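Local coordinates for protein catalase (Bacillus pumilus, PDB 4QOL) that breaks hydrogen peroxide down to water and oxygen at a buried heme, as a tetrameric catalase that also shows peroxidase-like reactivity toward phenolic substrates, at residues 103-107 / 240-244; 9-13 / 37-41. All coordinates share one frame; numbering follows the deposited sequence. Where two conformers were deposited one is given.

Contact 1 (103-107 / 240-244); sequences GSPET and FQHAT
Glu106 reaches across to the first turn of helix 242-253 and sets its carboxylate over the helix's N-terminal amides. OE1 takes a nearly straight bond from Thr244 N (2.8 Å, 168° at the hydrogen) and a weak, bent one from Ala243 N. OE2 receives the hydroxyl OG1 of Thr244 at 2.7 Å, met on the syn side; Tyr191 OH binds the same oxygen. CG stands beside the backbone N (chi1 -73°) and the chain runs on extended, which carries the acid to the helix start, where the helix dipole would probably stabilise a negative charge. With an alanine here, the amide and hydroxyl of Thr244 would probably lose their acceptor, and a gap would open beside Ala243 CB. Phe240 packs against Pro105, CB to CB at 4.0 Å, and Pro105 CA makes a CA-H...O contact to Phe240 O. The Phe240 ring has Gly103 O obliquely near CD2 and meets His100 of the second subunit edge-to-face. His242 bonds through NE2 to Ala189 O; a water in its ring plane, 2.7 Å from ND1, accepts from the amide nitrogens of Glu106 and His242. The result is side-chain capping of a helix N-terminus by a distant loop glutamate.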
ATOM      1  N   GLY A 103      11.961 -18.616  -4.514  0.50 15.54           N
ATOM      2  CA  GLY A 103      11.606 -19.898  -5.002  0.50 16.09           C
ATOM      3  C   GLY A 103      12.570 -20.370  -6.079  0.50 15.74           C
ATOM      4  O   GLY A 103      12.530 -21.530  -6.350  0.50 16.82           O
ATOM      5  N   SER A 104      13.435 -19.505  -6.652  1.00 15.27           N
ATOM      6  CA  SER A 104      14.273 -19.935  -7.758  1.00 16.01           C
ATOM      7  C   SER A 104      15.430 -20.776  -7.208  1.00 15.70           C
ATOM      8  O   SER A 104      15.758 -20.728  -6.017  1.00 15.85           O
ATOM      9  CB  SER A 104      14.831 -18.722  -8.556  1.00 16.34           C
ATOM     10  OG  SER A 104      15.593 -17.819  -7.788  1.00 15.48           O
ATOM     11  N   PRO A 105      16.043 -21.612  -8.047  1.00 16.01           N
ATOM     12  CA  PRO A 105      17.118 -22.477  -7.561  1.00 16.00           C
ATOM     13  C   PRO A 105      18.407 -21.731  -7.166  1.00 15.85           C
ATOM     14  O   PRO A 105      18.745 -20.672  -7.692  1.00 15.78           O
ATOM     15  CB  PRO A 105      17.412 -23.383  -8.750  1.00 15.53           C
ATOM     16  CG  PRO A 105      16.158 -23.317  -9.551  1.00 16.57           C
ATOM     17  CD  PRO A 105      15.667 -21.942  -9.432  1.00 15.47           C
ATOM     18  N   GLU A 106      19.141 -22.353  -6.256  1.00 14.07           N
ATOM     19  CA  GLU A 106      20.384 -21.765  -5.730  1.00 15.33           C
ATOM     20  C   GLU A 106      21.632 -22.355  -6.444  1.00 16.23           C
ATOM     21  O   GLU A 106      22.777 -22.125  -6.054  1.00 16.12           O
ATOM     22  CB  GLU A 106      20.439 -21.921  -4.219  1.00 15.62           C
ATOM     23  CG  GLU A 106      19.463 -20.979  -3.487  1.00 17.03           C
ATOM     24  CD  GLU A 106      19.382 -21.231  -1.989  1.00 17.43           C
ATOM     25  OE1 GLU A 106      19.356 -22.459  -1.628  1.00 19.10           O
ATOM     26  OE2 GLU A 106      19.236 -20.252  -1.205  1.00 17.23           O
ATOM     27  N   THR A 107      21.359 -23.021  -7.553  1.00 15.01           N
ATOM     28  CA  THR A 107      22.363 -23.588  -8.466  1.00 16.63           C
ATOM     29  C   THR A 107      22.607 -22.776  -9.735  1.00 16.27           C
ATOM     30  O   THR A 107      23.330 -23.246 -10.611  1.00 18.98           O
ATOM     31  CB  THR A 107      21.867 -24.976  -8.906  1.00 16.17           C
ATOM     32  OG1 THR A 107      20.500 -24.916  -9.205  1.00 16.43           O
ATOM     33  CG2 THR A 107      22.041 -25.999  -7.788  1.00 17.34           C
ATOM     34  N   PHE A 240      16.292 -27.501  -5.220  1.00 18.23           N
ATOM     35  CA  PHE A 240      16.321 -26.141  -5.720  1.00 16.28           C
ATOM     36  C   PHE A 240      16.578 -25.133  -4.577  1.00 16.46           C
ATOM     37  O   PHE A 240      16.534 -23.921  -4.784  1.00 16.62           O
ATOM     38  CB  PHE A 240      15.057 -25.796  -6.514  1.00 16.02           C
ATOM     39  CG  PHE A 240      13.819 -25.818  -5.714  1.00 17.62           C
ATOM     40  CD1 PHE A 240      13.151 -27.016  -5.497  1.00 18.92           C
ATOM     41  CD2 PHE A 240      13.294 -24.667  -5.174  1.00 16.98           C
ATOM     42  CE1 PHE A 240      11.952 -27.060  -4.754  1.00 20.02           C
ATOM     43  CE2 PHE A 240      12.110 -24.693  -4.410  1.00 19.05           C
ATOM     44  CZ  PHE A 240      11.442 -25.894  -4.191  1.00 19.98           C
ATOM     45  N   GLN A 241      16.787 -25.607  -3.361  1.00 15.97           N
ATOM     46  CA  GLN A 241      17.126 -24.677  -2.240  1.00 17.90           C
ATOM     47  C   GLN A 241      18.303 -25.226  -1.451  1.00 15.87           C
ATOM     48  O   GLN A 241      18.342 -25.159  -0.221  1.00 16.62           O
ATOM     49  CB  GLN A 241      15.928 -24.397  -1.276  1.00 19.21           C
ATOM     50  CG  GLN A 241      15.411 -25.662  -0.561  1.00 21.33           C
ATOM     51  CD  GLN A 241      14.070 -26.153  -1.100  1.00 22.26           C
ATOM     52  OE1 GLN A 241      13.060 -25.447  -1.008  1.00 21.01           O
ATOM     53  NE2 GLN A 241      14.073 -27.335  -1.737  1.00 24.18           N
ATOM     54  N   HIS A 242      19.324 -25.712  -2.126  1.00 15.18           N
ATOM     55  CA  HIS A 242      20.316 -26.503  -1.418  1.00 15.92           C
ATOM     56  C   HIS A 242      21.245 -25.666  -0.487  1.00 15.65           C
ATOM     57  O   HIS A 242      21.822 -26.172   0.514  1.00 15.25           O
ATOM     58  CB  HIS A 242      21.177 -27.308  -2.411  1.00 16.51           C
ATOM     59  CG  HIS A 242      22.268 -26.500  -3.018  1.00 17.56           C
ATOM     60  ND1 HIS A 242      22.043 -25.593  -4.027  1.00 17.95           N
ATOM     61  CD2 HIS A 242      23.574 -26.375  -2.684  1.00 19.15           C
ATOM     62  CE1 HIS A 242      23.163 -24.953  -4.299  1.00 19.69           C
ATOM     63  NE2 HIS A 242      24.106 -25.397  -3.497  1.00 18.24           N
ATOM     64  N   ALA A 243      21.397 -24.380  -0.831  1.00 15.49           N
ATOM     65  CA  ALA A 243      22.283 -23.513  -0.068  1.00 15.57           C
ATOM     66  C   ALA A 243      21.544 -23.055   1.144  1.00 16.70           C
ATOM     67  O   ALA A 243      22.138 -22.972   2.219  1.00 18.24           O
ATOM     68  CB  ALA A 243      22.761 -22.324  -0.951  1.00 15.03           C
ATOM     69  N   THR A 244      20.249 -22.723   1.001  1.00 16.65           N
ATOM     70  CA  THR A 244      19.487 -22.402   2.188  1.00 16.38           C
ATOM     71  C   THR A 244      19.500 -23.617   3.158  1.00 17.04           C
ATOM     72  O   THR A 244      19.644 -23.465   4.378  1.00 17.25           O
ATOM     73  CB  THR A 244      18.051 -22.079   1.784  1.00 15.69           C
ATOM     74  OG1 THR A 244      18.008 -20.777   1.186  1.00 17.43           O
ATOM     75  CG2 THR A 244      17.080 -22.007   2.949  1.00 16.73           C
TER
HETATM   76  O   HOH W   1      19.538 -25.338  -5.109  1.00 19.36           O

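Contact 2 (9-13 / 37-41); sequences LTTNQ and YHLIE
Tyr37, in the first turn of helix 37-46, meets the loop 9-13 with its ring edge and hydroxyl. CB of Thr11 comes up to the ring's edge, 4.0 Å from CE2, and the CG2 methyl lies near CD2. The hydroxyl OH of Tyr37 works in two directions: it donates to Glu41 OE2 at 2.6 Å, one turn further on, and accepts from Gln13 NE2 at 3.3 Å. That second bond leaves close to the plane of the Gln13 amide, which is turned well away from the plane of the ring. The bend of the Gln13 chain at chi2 (-76°) swings the amide round so that NE2 faces the phenol oxygen. His38 is a looser neighbour, ND1 standing 4.5 Å from the Thr11 methyl CG2 and NE2 equally far from Leu9 CD2; the polar partner of NE2 is Asn20.

Glu41 closes the walk. With CG anti to the backbone N and the chain extended, it brings its carboxylate to the backbone of Asn12. OE1 offers its syn lone pair to Asn12 N, a nearly straight bond of 2.8 Å with 165° at the hydrogen. The Asn12 amide lies stacked on the carboxylate, the two planes 26° apart, but its ND2 bonds instead to Gln368 of the third subunit, whose own NE2 donates to Glu41 OE1. The tyrosine bond to OE2 and the two donors on OE1 thus hold the carboxylate's rotation. Thr11 OG1 accepts from Gln13 N, which makes an ST turn at this bend. The whole is an N-terminal arm of a catalase subunit, its loop tied to its first helix and pressed into other copies of the tetramer, in keeping with the arm exchange known for this family.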
ATOM      1  N   LEU A   9      -7.281 -21.596  20.805  1.00 20.14           N
ATOM      2  CA  LEU A   9      -7.283 -20.875  19.529  1.00 20.76           C
ATOM      3  C   LEU A   9      -8.233 -19.703  19.661  1.00 17.98           C
ATOM      4  O   LEU A   9      -9.299 -19.876  20.138  1.00 17.94           O
ATOM      5  CB  LEU A   9      -7.683 -21.844  18.408  1.00 21.15           C
ATOM      6  CG  LEU A   9      -7.452 -21.291  17.016  1.00 25.61           C
ATOM      7  CD1 LEU A   9      -6.019 -21.538  16.603  1.00 25.10           C
ATOM      8  CD2 LEU A   9      -8.400 -21.960  16.022  1.00 29.51           C
ATOM      9  N   THR A  10      -7.798 -18.498  19.289  1.00 15.68           N
ATOM     10  CA  THR A  10      -8.627 -17.307  19.410  1.00 15.61           C
ATOM     11  C   THR A  10      -8.707 -16.580  18.061  1.00 15.05           C
ATOM     12  O   THR A  10      -7.875 -16.746  17.194  1.00 14.83           O
ATOM     13  CB  THR A  10      -8.061 -16.345  20.451  1.00 16.26           C
ATOM     14  OG1 THR A  10      -6.876 -15.715  19.941  1.00 15.87           O
ATOM     15  CG2 THR A  10      -7.770 -17.025  21.740  1.00 15.98           C
ATOM     16  N   THR A  11      -9.662 -15.687  17.966  1.00 14.53           N
ATOM     17  CA  THR A  11      -9.606 -14.653  16.929  1.00 14.70           C
ATOM     18  C   THR A  11      -8.546 -13.598  17.317  1.00 15.84           C
ATOM     19  O   THR A  11      -8.022 -13.600  18.449  1.00 16.02           O
ATOM     20  CB  THR A  11     -10.955 -13.939  16.815  1.00 15.24           C
ATOM     21  OG1 THR A  11     -11.247 -13.149  17.983  1.00 15.81           O
ATOM     22  CG2 THR A  11     -12.120 -14.927  16.531  1.00 16.74           C
ATOM     23  N   ASN A  12      -8.295 -12.626  16.439  1.00 14.59           N
ATOM     24  CA  ASN A  12      -7.448 -11.489  16.761  1.00 14.32           C
ATOM     25  C   ASN A  12      -8.003 -10.523  17.793  1.00 14.82           C
ATOM     26  O   ASN A  12      -7.243  -9.690  18.303  1.00 14.22           O
ATOM     27  CB  ASN A  12      -7.003 -10.757  15.495  1.00 14.21           C
ATOM     28  CG  ASN A  12      -6.198 -11.628  14.575  1.00 13.41           C
ATOM     29  OD1 ASN A  12      -5.469 -12.535  15.005  1.00 15.38           O
ATOM     30  ND2 ASN A  12      -6.319 -11.381  13.264  1.00 14.60           N
ATOM     31  N   GLN A  13      -9.315 -10.642  18.069  1.00 14.00           N
ATOM     32  CA  GLN A  13      -9.969  -9.901  19.126  1.00 14.19           C
ATOM     33  C   GLN A  13      -9.772 -10.589  20.472  1.00 13.65           C
ATOM     34  O   GLN A  13     -10.222 -10.070  21.498  1.00 13.23           O
ATOM     35  CB  GLN A  13     -11.445  -9.750  18.858  1.00 15.11           C
ATOM     36  CG  GLN A  13     -11.840  -9.116  17.511  1.00 15.92           C
ATOM     37  CD  GLN A  13     -11.635  -7.628  17.486  1.00 16.25           C
ATOM     38  OE1 GLN A  13     -11.367  -6.977  18.518  1.00 17.65           O
ATOM     39  NE2 GLN A  13     -11.675  -7.066  16.284  1.00 16.06           N
ATOM     40  N   TYR A  37     -17.383 -14.241  11.607  1.00 15.05           N
ATOM     41  CA  TYR A  37     -16.229 -13.377  11.748  1.00 15.63           C
ATOM     42  C   TYR A  37     -14.921 -14.181  11.703  1.00 15.25           C
ATOM     43  O   TYR A  37     -13.927 -13.729  11.136  1.00 14.73           O
ATOM     44  CB  TYR A  37     -16.302 -12.601  13.081  1.00 16.48           C
ATOM     45  CG  TYR A  37     -15.064 -11.743  13.332  1.00 16.77           C
ATOM     46  CD1 TYR A  37     -14.967 -10.472  12.757  1.00 16.72           C
ATOM     47  CD2 TYR A  37     -13.972 -12.200  14.119  1.00 16.38           C
ATOM     48  CE1 TYR A  37     -13.864  -9.669  12.988  1.00 16.92           C
ATOM     49  CE2 TYR A  37     -12.861 -11.402  14.312  1.00 16.35           C
ATOM     50  CZ  TYR A  37     -12.807 -10.124  13.761  1.00 16.16           C
ATOM     51  OH  TYR A  37     -11.682  -9.350  13.915  1.00 15.81           O
ATOM     52  N   HIS A  38     -14.897 -15.335  12.365  1.00 15.36           N
ATOM     53  CA  HIS A  38     -13.699 -16.147  12.352  1.00 15.64           C
ATOM     54  C   HIS A  38     -13.264 -16.539  10.936  1.00 15.14           C
ATOM     55  O   HIS A  38     -12.083 -16.435  10.588  1.00 13.74           O
ATOM     56  CB  HIS A  38     -13.880 -17.413  13.214  1.00 18.00           C
ATOM     57  CG  HIS A  38     -12.697 -18.361  13.201  1.00 17.99           C
ATOM     58  ND1 HIS A  38     -11.390 -17.948  13.342  1.00 20.05           N
ATOM     59  CD2 HIS A  38     -12.636 -19.705  13.135  1.00 18.59           C
ATOM     60  CE1 HIS A  38     -10.578 -18.994  13.344  1.00 18.96           C
ATOM     61  NE2 HIS A  38     -11.299 -20.065  13.156  1.00 18.54           N
ATOM     62  N   LEU A  39     -14.192 -17.007  10.129  1.00 14.51           N
ATOM     63  CA  LEU A  39     -13.902 -17.389   8.737  1.00 16.07           C
ATOM     64  C   LEU A  39     -13.320 -16.175   7.982  1.00 13.63           C
ATOM     65  O   LEU A  39     -12.264 -16.276   7.343  1.00 13.68           O
ATOM     66  CB  LEU A  39     -15.138 -17.887   7.966  1.00 16.32           C
ATOM     67  CG  LEU A  39     -15.022 -18.194   6.476  1.00 17.04           C
ATOM     68  CD1 LEU A  39     -14.153 -19.451   6.261  1.00 17.60           C
ATOM     69  CD2 LEU A  39     -16.375 -18.428   5.757  1.00 17.57           C
ATOM     70  N   ILE A  40     -14.022 -15.046   8.065  1.00 13.18           N
ATOM     71  CA  ILE A  40     -13.643 -13.918   7.262  1.00 13.58           C
ATOM     72  C   ILE A  40     -12.299 -13.361   7.779  1.00 12.89           C
ATOM     73  O   ILE A  40     -11.387 -13.022   6.976  1.00 12.50           O
ATOM     74  CB  ILE A  40     -14.735 -12.847   7.207  1.00 14.47           C
ATOM     75  CG1 ILE A  40     -16.010 -13.383   6.583  1.00 14.83           C
ATOM     76  CG2 ILE A  40     -14.247 -11.627   6.445  1.00 13.80           C
ATOM     77  CD1 ILE A  40     -15.806 -13.954   5.206  1.00 17.28           C
ATOM     78  N   GLU A  41     -12.085 -13.311   9.106  1.00 12.77           N
ATOM     79  CA  GLU A  41     -10.829 -12.729   9.610  1.00 13.26           C
ATOM     80  C   GLU A  41      -9.642 -13.608   9.175  1.00 13.37           C
ATOM     81  O   GLU A  41      -8.571 -13.110   8.815  1.00 13.63           O
ATOM     82  CB  GLU A  41     -10.871 -12.626  11.146  1.00 13.73           C
ATOM     83  CG  GLU A  41      -9.625 -11.987  11.815  1.00 14.76           C
ATOM     84  CD  GLU A  41      -9.617 -12.133  13.352  1.00 16.16           C
ATOM     85  OE1 GLU A  41      -9.240 -13.198  13.826  1.00 17.37           O
ATOM     86  OE2 GLU A  41      -9.759 -11.122  14.011  1.00 21.48           O
TER

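Overall arrangement
Along the chain, both segments of contact 2 come before those of contact 1, and the two contacts stay well apart: their centres lie about 36 Å from each other and their nearest atoms about 25 Å. The centre of contact 1 lies about 17 Å from the centre of the chain, in the body of the subunit, whereas that of contact 2 lies about 39 Å from it, out on the N-terminal arm. The side chain of Glu106 is about 11 Å from a bound heme and that of His38 about 13 Å, so neither side chain touches it. What they share is the assembly: 103-107/240-244 and 9-13/37-41 both touch the second subunit, and contact 2 also meets the third and fourth.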